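Local structure of possible thiamine biosynthesis enzyme (Candida albicans, 2X7Q) at residues 129-132 / 133-137; 218-221 / 222-226; 229-232 / 233-237. The protein is of unknown function but has the fold of periplasmic binding proteins and probably binds a small solute, possibly one connected with thiamine biosynthesis. The protein carries 1 engineered substitution. One frame throughout, in Å; residues are numbered along the deposited sequence.

Contact 1. Residues 129-132 / 133-137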
loop_
_atom_site.group_PDB
_atom_site.type_symbol
_atom_site.label_atom_id
_atom_site.label_comp_id
_atom_site.label_asym_id
_atom_site.label_seq_id
_atom_site.Cartn_x
_atom_site.Cartn_y
_atom_site.Cartn_z
ATOM N N GLY A 129 -3.916 -4.718 5.050
ATOM C CA GLY A 129 -4.961 -3.947 4.403
ATOM C C GLY A 129 -6.261 -4.724 4.338
ATOM O O GLY A 129 -7.336 -4.174 4.576
ATOM N N SER A 130 -6.161 -6.009 4.014
ATOM C CA SER A 130 -7.331 -6.874 3.927
ATOM C C SER A 130 -8.029 -6.985 5.280
ATOM O O SER A 130 -9.235 -7.220 5.351
ATOM C CB SER A 130 -6.934 -8.265 3.431
ATOM O OG SER A 130 -6.027 -8.888 4.320
ATOM N N TYR A 131 -7.260 -6.821 6.351
ATOM C CA TYR A 131 -7.803 -6.877 7.703
ATOM C C TYR A 131 -8.390 -5.530 8.114
ATOM O O TYR A 131 -9.534 -5.451 8.554
ATOM C CB TYR A 131 -6.719 -7.306 8.696
ATOM C CG TYR A 131 -7.136 -7.199 10.146
ATOM C CD1 TYR A 131 -6.813 -6.079 10.899
ATOM C CD2 TYR A 131 -7.853 -8.217 10.760
ATOM C CE1 TYR A 131 -7.192 -5.973 12.224
ATOM C CE2 TYR A 131 -8.238 -8.121 12.085
ATOM C CZ TYR A 131 -7.905 -6.998 12.812
ATOM O OH TYR A 131 -8.284 -6.898 14.129
ATOM N N VAL A 132 -7.598 -4.473 7.968
ATOM C CA VAL A 132 -8.024 -3.131 8.351
ATOM C C VAL A 132 -9.270 -2.687 7.589
ATOM O O VAL A 132 -10.212 -2.160 8.179
ATOM C CB VAL A 132 -6.900 -2.101 8.123
ATOM C CG1 VAL A 132 -7.459 -0.687 8.149
ATOM C CG2 VAL A 132 -5.801 -2.276 9.157
HETATM N N MSE A 133 -9.272 -2.911 6.281
HETATM C CA MSE A 133 -10.372 -2.477 5.427
HETATM C C MSE A 133 -11.682 -3.193 5.739
HETATM O O MSE A 133 -12.752 -2.700 5.392
HETATM C CB MSE A 133 -10.014 -2.660 3.949
HETATM C CG MSE A 133 -8.964 -1.690 3.438
HETATM SE SE MSE A 133 -9.502 0.168 3.685
HETATM C CE MSE A 133 -11.163 0.135 2.689
ATOM N N SER A 134 -11.599 -4.353 6.383
ATOM C CA SER A 134 -12.803 -5.089 6.750
ATOM C C SER A 134 -13.588 -4.304 7.793
ATOM O O SER A 134 -14.818 -4.330 7.808
ATOM C CB SER A 134 -12.459 -6.485 7.273
ATOM O OG SER A 134 -11.917 -6.432 8.578
ATOM N N PHE A 135 -12.868 -3.603 8.665
ATOM C CA PHE A 135 -13.491 -2.751 9.670
ATOM C C PHE A 135 -14.129 -1.527 9.018
ATOM O O PHE A 135 -15.262 -1.167 9.333
ATOM C CB PHE A 135 -12.460 -2.310 10.712
ATOM C CG PHE A 135 -12.017 -3.411 11.637
ATOM C CD1 PHE A 135 -11.069 -4.339 11.234
ATOM C CD2 PHE A 135 -12.547 -3.513 12.914
ATOM C CE1 PHE A 135 -10.661 -5.349 12.085
ATOM C CE2 PHE A 135 -12.143 -4.520 13.771
ATOM C CZ PHE A 135 -11.197 -5.439 13.355
ATOM N N VAL A 136 -13.394 -0.891 8.111
ATOM C CA VAL A 136 -13.896 0.276 7.395
ATOM C C VAL A 136 -15.169 -0.073 6.627
ATOM O O VAL A 136 -16.143 0.678 6.650
ATOM C CB VAL A 136 -12.835 0.837 6.428
ATOM C CG1 VAL A 136 -13.408 1.972 5.595
ATOM C CG2 VAL A 136 -11.607 1.300 7.197
ATOM N N LEU A 137 -15.155 -1.222 5.957
ATOM C CA LEU A 137 -16.315 -1.701 5.214
ATOM C C LEU A 137 -17.502 -1.950 6.138
ATOM O O LEU A 137 -18.622 -1.545 5.841
ATOM C CB LEU A 137 -15.967 -2.984 4.460
ATOM C CG LEU A 137 -17.121 -3.635 3.700
ATOM C CD1 LEU A 137 -17.668 -2.683 2.647
ATOM C CD2 LEU A 137 -16.686 -4.947 3.070
#
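Tyr131 O is gripped twice by Ser134, from the side chain and from the backbone. The shorter bond is the hydroxyl's, OG donating to Tyr131 O over 2.6 Å and lying only slightly tilted from the carbonyl plane. Ser134 N reaches the same oxygen at 3.2 Å from well above that plane, through a bent bond. With OG set between its own backbone N and carbonyl carbon (chi1 74°), the hydroxyl folds back to this oxygen, while the helical backbone alone brings the amide there.

Beside this, the Phe135 ring turns its edge to the face of Tyr131 in an offset edge-to-face pair, with centroids 5.0 Å apart and planes at 62°. Phe135 CE1 stands over the rim of the tyrosine ring, 3.3 Å from CZ, and Phe135 CZ comes equally close to the phenol OH. The CD1 edge of Phe135 points in plane at Tyr131 O, so one carbonyl meets the serine and the phenylalanine together. The selenomethionine Met133 bends away to pack on Met175 and Ile196, while the Tyr131 ring also meets that of Phe149.

The backbone starts regularly, Met133 N bonding Gly129 O at 2.9 Å. It then slackens: Phe135 N lies nearer to Val132 O, in a weak bond, than to Tyr131 O, and Val136 N to Val132 O is weak as well. In this largely buried first turn of helix 129-141, the serine hydroxyl thus supplies Tyr131 O with a short, nearly in-plane partner where Phe135 N, the i to i+4 amide, stays too far.

Contact 2. Residues 218-221 / 222-226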
loop_
_atom_site.group_PDB
_atom_site.type_symbol
_atom_site.label_atom_id
_atom_site.label_comp_id
_atom_site.label_asym_id
_atom_site.label_seq_id
_atom_site.Cartn_x
_atom_site.Cartn_y
_atom_site.Cartn_z
ATOM N N VAL A 218 20.795 11.063 0.594
ATOM C CA VAL A 218 20.551 10.051 -0.430
ATOM C C VAL A 218 19.061 9.768 -0.603
ATOM O O VAL A 218 18.588 9.567 -1.721
ATOM C CB VAL A 218 21.321 8.748 -0.132
ATOM C CG1 VAL A 218 21.404 8.512 1.365
ATOM C CG2 VAL A 218 20.680 7.567 -0.838
ATOM N N ILE A 219 18.325 9.762 0.504
ATOM C CA ILE A 219 16.880 9.568 0.451
ATOM C C ILE A 219 16.214 10.650 -0.401
ATOM O O ILE A 219 15.296 10.366 -1.171
ATOM C CB ILE A 219 16.251 9.561 1.860
ATOM C CG1 ILE A 219 16.722 8.340 2.653
ATOM C CG2 ILE A 219 14.734 9.561 1.765
ATOM C CD1 ILE A 219 16.190 8.289 4.074
ATOM N N LYS A 220 16.685 11.889 -0.263
ATOM C CA LYS A 220 16.154 13.002 -1.049
ATOM C C LYS A 220 16.339 12.751 -2.544
ATOM O O LYS A 220 15.399 12.879 -3.331
ATOM C CB LYS A 220 16.824 14.323 -0.656
ATOM C CG LYS A 220 16.382 15.524 -1.495
ATOM C CD LYS A 220 17.179 16.774 -1.139
ATOM C CE LYS A 220 16.794 17.952 -2.035
ATOM N NZ LYS A 220 17.000 17.633 -3.485
ATOM N N ASN A 221 17.563 12.402 -2.929
ATOM C CA ASN A 221 17.873 12.098 -4.323
ATOM C C ASN A 221 17.039 10.933 -4.855
ATOM O O ASN A 221 16.639 10.923 -6.019
ATOM C CB ASN A 221 19.367 11.801 -4.492
ATOM C CG ASN A 221 20.215 13.053 -4.462
ATOM O OD1 ASN A 221 20.290 13.791 -5.444
ATOM N ND2 ASN A 221 20.853 13.306 -3.327
ATOM N N PHE A 222 16.791 9.947 -3.999
ATOM C CA PHE A 222 15.952 8.813 -4.370
ATOM C C PHE A 222 14.544 9.284 -4.710
ATOM O O PHE A 222 13.971 8.874 -5.717
ATOM C CB PHE A 222 15.904 7.781 -3.241
ATOM C CG PHE A 222 14.883 6.698 -3.454
ATOM C CD1 PHE A 222 15.142 5.640 -4.311
ATOM C CD2 PHE A 222 13.667 6.736 -2.793
ATOM C CE1 PHE A 222 14.202 4.642 -4.507
ATOM C CE2 PHE A 222 12.725 5.742 -2.985
ATOM C CZ PHE A 222 12.992 4.695 -3.843
ATOM N N ILE A 223 13.991 10.146 -3.863
ATOM C CA ILE A 223 12.659 10.693 -4.089
ATOM C C ILE A 223 12.613 11.489 -5.389
ATOM O O ILE A 223 11.655 11.386 -6.155
ATOM C CB ILE A 223 12.211 11.591 -2.920
ATOM C CG1 ILE A 223 12.124 10.777 -1.626
ATOM C CG2 ILE A 223 10.875 12.240 -3.229
ATOM C CD1 ILE A 223 11.660 11.578 -0.429
ATOM N N ASP A 224 13.655 12.277 -5.636
ATOM C CA ASP A 224 13.752 13.047 -6.872
ATOM C C ASP A 224 13.808 12.117 -8.083
ATOM O O ASP A 224 13.225 12.408 -9.124
ATOM C CB ASP A 224 14.978 13.961 -6.847
ATOM C CG ASP A 224 14.838 15.095 -5.854
ATOM O OD1 ASP A 224 13.709 15.339 -5.384
ATOM O OD2 ASP A 224 15.853 15.755 -5.550
ATOM N N ALA A 225 14.509 10.997 -7.938
ATOM C CA ALA A 225 14.608 10.013 -9.010
ATOM C C ALA A 225 13.245 9.378 -9.265
ATOM O O ALA A 225 12.871 9.128 -10.410
ATOM C CB ALA A 225 15.635 8.950 -8.661
ATOM N N VAL A 226 12.510 9.112 -8.189
ATOM C CA VAL A 226 11.160 8.572 -8.293
ATOM C C VAL A 226 10.240 9.567 -8.990
ATOM O O VAL A 226 9.363 9.178 -9.758
ATOM C CB VAL A 226 10.586 8.218 -6.906
ATOM C CG1 VAL A 226 9.127 7.812 -7.019
ATOM C CG2 VAL A 226 11.407 7.113 -6.256
HETATM O O HOH W 1 13.399 14.890 -2.703
#
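Lys220 and Asp224 carry the one charged contact, a salt bridge one helical turn apart. Lys220 NZ donates to Asp224 OD2 over 3.0 Å and meets the syn lone pair of that oxygen, on the side of OD1. The lysine runs out extended from its backbone and turns only at its last bond (chi4 -58°), which brings the ammonium back to OD2.

A water lies 2.7 Å from Asp224 OD1 and 2.9 Å from Lys220 O and can donate to either, though it has more acceptors in reach than protons; with the salt bridge it probably limits rotation of the carboxylate.

Among the backbone bonds, Asp224 N to Lys220 O lies in the carbonyl plane at 3.0 Å. Phe222 N to Val218 O and Ala225 N to Asn221 O continue the same i to i+4 ladder, each at 2.9 Å. Lys220 O thus receives an amide and touches the water as well. The Asn221 amide turns back the other way, ND2 bonding Asp217 O in the preceding turn.

Apolar contact falls on the other flank. Ile219 CG2 and Ile223 CD1 approach to 4.3 Å, a loose touch, and both residues are buried. Ile219 goes on to meet Ile69 and Leu91, and Phe222 packs on Leu17, Val19 and Ile69, with Val226 CG2 over one face of its ring.

This is an amphipathic helix, 216-235, laid against the five-stranded mixed sheet that contains strands 17-21, 69-73 and 88-95, a helix-on-sheet layer proper to a lobe of the periplasmic binding protein fold.

Contact 3. Residues 229-232 / 233-237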
loop_
_atom_site.group_PDB
_atom_site.type_symbol
_atom_site.label_atom_id
_atom_site.label_comp_id
_atom_site.label_asym_id
_atom_site.label_seq_id
_atom_site.Cartn_x
_atom_site.Cartn_y
_atom_site.Cartn_z
ATOM N N GLY A 229 10.809 9.141 -12.496
ATOM C CA GLY A 229 10.260 7.852 -12.873
ATOM C C GLY A 229 8.757 7.930 -13.057
ATOM O O GLY A 229 8.190 7.258 -13.918
ATOM N N ILE A 230 8.115 8.761 -12.243
ATOM C CA ILE A 230 6.680 8.983 -12.341
ATOM C C ILE A 230 6.334 9.759 -13.609
ATOM O O ILE A 230 5.367 9.436 -14.297
ATOM C CB ILE A 230 6.145 9.749 -11.115
ATOM C CG1 ILE A 230 6.221 8.874 -9.862
ATOM C CG2 ILE A 230 4.720 10.210 -11.355
ATOM C CD1 ILE A 230 5.707 9.552 -8.610
ATOM N N GLN A 231 7.125 10.783 -13.911
ATOM C CA GLN A 231 6.901 11.586 -15.106
ATOM C C GLN A 231 7.053 10.738 -16.365
ATOM O O GLN A 231 6.254 10.847 -17.292
ATOM C CB GLN A 231 7.857 12.782 -15.148
ATOM C CG GLN A 231 7.674 13.678 -16.367
ATOM C CD GLN A 231 8.633 14.852 -16.386
ATOM O OE1 GLN A 231 9.459 15.010 -15.490
ATOM N NE2 GLN A 231 8.524 15.684 -17.414
ATOM N N TYR A 232 8.081 9.895 -16.396
ATOM C CA TYR A 232 8.295 9.006 -17.530
ATOM C C TYR A 232 7.083 8.104 -17.724
ATOM O O TYR A 232 6.572 7.973 -18.833
ATOM C CB TYR A 232 9.557 8.162 -17.331
ATOM C CG TYR A 232 9.930 7.338 -18.546
ATOM C CD1 TYR A 232 9.376 6.082 -18.759
ATOM C CD2 TYR A 232 10.832 7.823 -19.485
ATOM C CE1 TYR A 232 9.713 5.330 -19.874
ATOM C CE2 TYR A 232 11.177 7.081 -20.601
ATOM C CZ TYR A 232 10.614 5.837 -20.789
ATOM O OH TYR A 232 10.953 5.099 -21.896
ATOM N N TYR A 233 6.630 7.487 -16.639
ATOM C CA TYR A 233 5.443 6.645 -16.676
ATOM C C TYR A 233 4.267 7.400 -17.280
ATOM O O TYR A 233 3.592 6.898 -18.176
ATOM C CB TYR A 233 5.088 6.162 -15.267
ATOM C CG TYR A 233 3.685 5.608 -15.151
ATOM C CD1 TYR A 233 3.417 4.274 -15.433
ATOM C CD2 TYR A 233 2.626 6.421 -14.766
ATOM C CE1 TYR A 233 2.134 3.768 -15.334
ATOM C CE2 TYR A 233 1.341 5.925 -14.664
ATOM C CZ TYR A 233 1.102 4.598 -14.948
ATOM O OH TYR A 233 -0.172 4.099 -14.847
ATOM N N ASN A 234 4.028 8.610 -16.784
ATOM C CA ASN A 234 2.934 9.441 -17.268
ATOM C C ASN A 234 3.013 9.716 -18.765
ATOM O O ASN A 234 1.989 9.862 -19.429
ATOM C CB ASN A 234 2.887 10.765 -16.499
ATOM C CG ASN A 234 2.290 10.617 -15.112
ATOM O OD1 ASN A 234 1.690 9.592 -14.787
ATOM N ND2 ASN A 234 2.445 11.647 -14.289
ATOM N N GLU A 235 4.232 9.787 -19.291
ATOM C CA GLU A 235 4.445 10.113 -20.697
ATOM C C GLU A 235 4.607 8.863 -21.560
ATOM O O GLU A 235 4.724 8.956 -22.781
ATOM C CB GLU A 235 5.670 11.019 -20.849
ATOM C CG GLU A 235 5.571 12.329 -20.080
ATOM C CD GLU A 235 6.837 13.157 -20.172
ATOM O OE1 GLU A 235 7.837 12.656 -20.728
ATOM O OE2 GLU A 235 6.835 14.305 -19.682
ATOM N N HIS A 236 4.611 7.697 -20.919
ATOM C CA HIS A 236 4.814 6.440 -21.628
ATOM C C HIS A 236 3.934 5.330 -21.066
ATOM O O HIS A 236 4.422 4.251 -20.732
ATOM C CB HIS A 236 6.285 6.023 -21.562
ATOM C CG HIS A 236 7.237 7.084 -22.025
ATOM N ND1 HIS A 236 7.647 7.195 -23.335
ATOM C CD2 HIS A 236 7.858 8.078 -21.347
ATOM C CE1 HIS A 236 8.485 8.214 -23.446
ATOM N NE2 HIS A 236 8.628 8.764 -22.255
ATOM N N VAL A 237 2.634 5.595 -20.974
ATOM C CA VAL A 237 1.679 4.600 -20.498
ATOM C C VAL A 237 1.710 3.360 -21.385
ATOM O O VAL A 237 1.527 2.239 -20.908
ATOM C CB VAL A 237 0.247 5.169 -20.460
ATOM C CG1 VAL A 237 -0.746 4.098 -20.039
ATOM C CG2 VAL A 237 0.177 6.364 -19.523
#
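Tyr232 swings its ring to the side opposite its backbone N (chi1 -173°), while His236 directs its own back along the chain (chi1 -53°), and the two rings meet face to face. The stack marks the C-terminal end of helix 216-235, in a lobe of the periplasmic binding protein fold, with His236 at the N-cap position of helix 237-247. The centroids are 3.9 Å apart and the planes 22° from parallel, one side of the imidazole lying over the middle of the phenol ring though the two side chains arrive almost at right angles. Tyr232 is held further by Glu239 of that next helix, whose OE1 bonds the tyrosine OH, and its ring also meets Phe32.

A second i to i+4 pair runs beside it on an exposed flank. Gln231 and Glu235 are both extended and lie alongside one another, NE2 donating to Glu235 OE2 at 3.1 Å. The amide presents its N-H nearly in its own plane, yet reaches the carboxylate oxygen from above the carboxylate plane, the two flat groups standing almost perpendicular. Glu235 OE2 also lies 3.5 Å from Gln231 CG, so the carboxylate rests against the aliphatic part of the glutamine.

The helical bonds are sound up to Asn234 N, which takes Ile230 O at 2.9 Å; the next, Glu235 N to Gln231 O, is weak, and by His236 the chain is in a turn. Inward, Tyr233 packs edge-to-face with Phe264 and touches Trp258. Ile230 and Asn234 run alongside each other in the same direction, and Asn234 ND2 comes to 4.0 Å from Ile230 CG2.

In the fold
None of the three contacts closes a long loop, nests in another or crosses one; each joins neighbouring turns of helix and they follow in series. Contact 1 opens helix 129-141, the helical part of the unit strand 120-123, helix 129-141, strand 148-151, in the lobe built on the sheet running from edge strand 148-151 to edge strand 190-197. The chain then returns through strand 203-208 to the other lobe, where contacts 2 and 3 share helix 216-235, their centres about 16 Å apart. Contact 2 lies against the sheet containing strand 17-21, contact 3 near the junction with helix 237-247. Contact 1 sits across the chain's centre, its centre about 32 Å from that of contact 2.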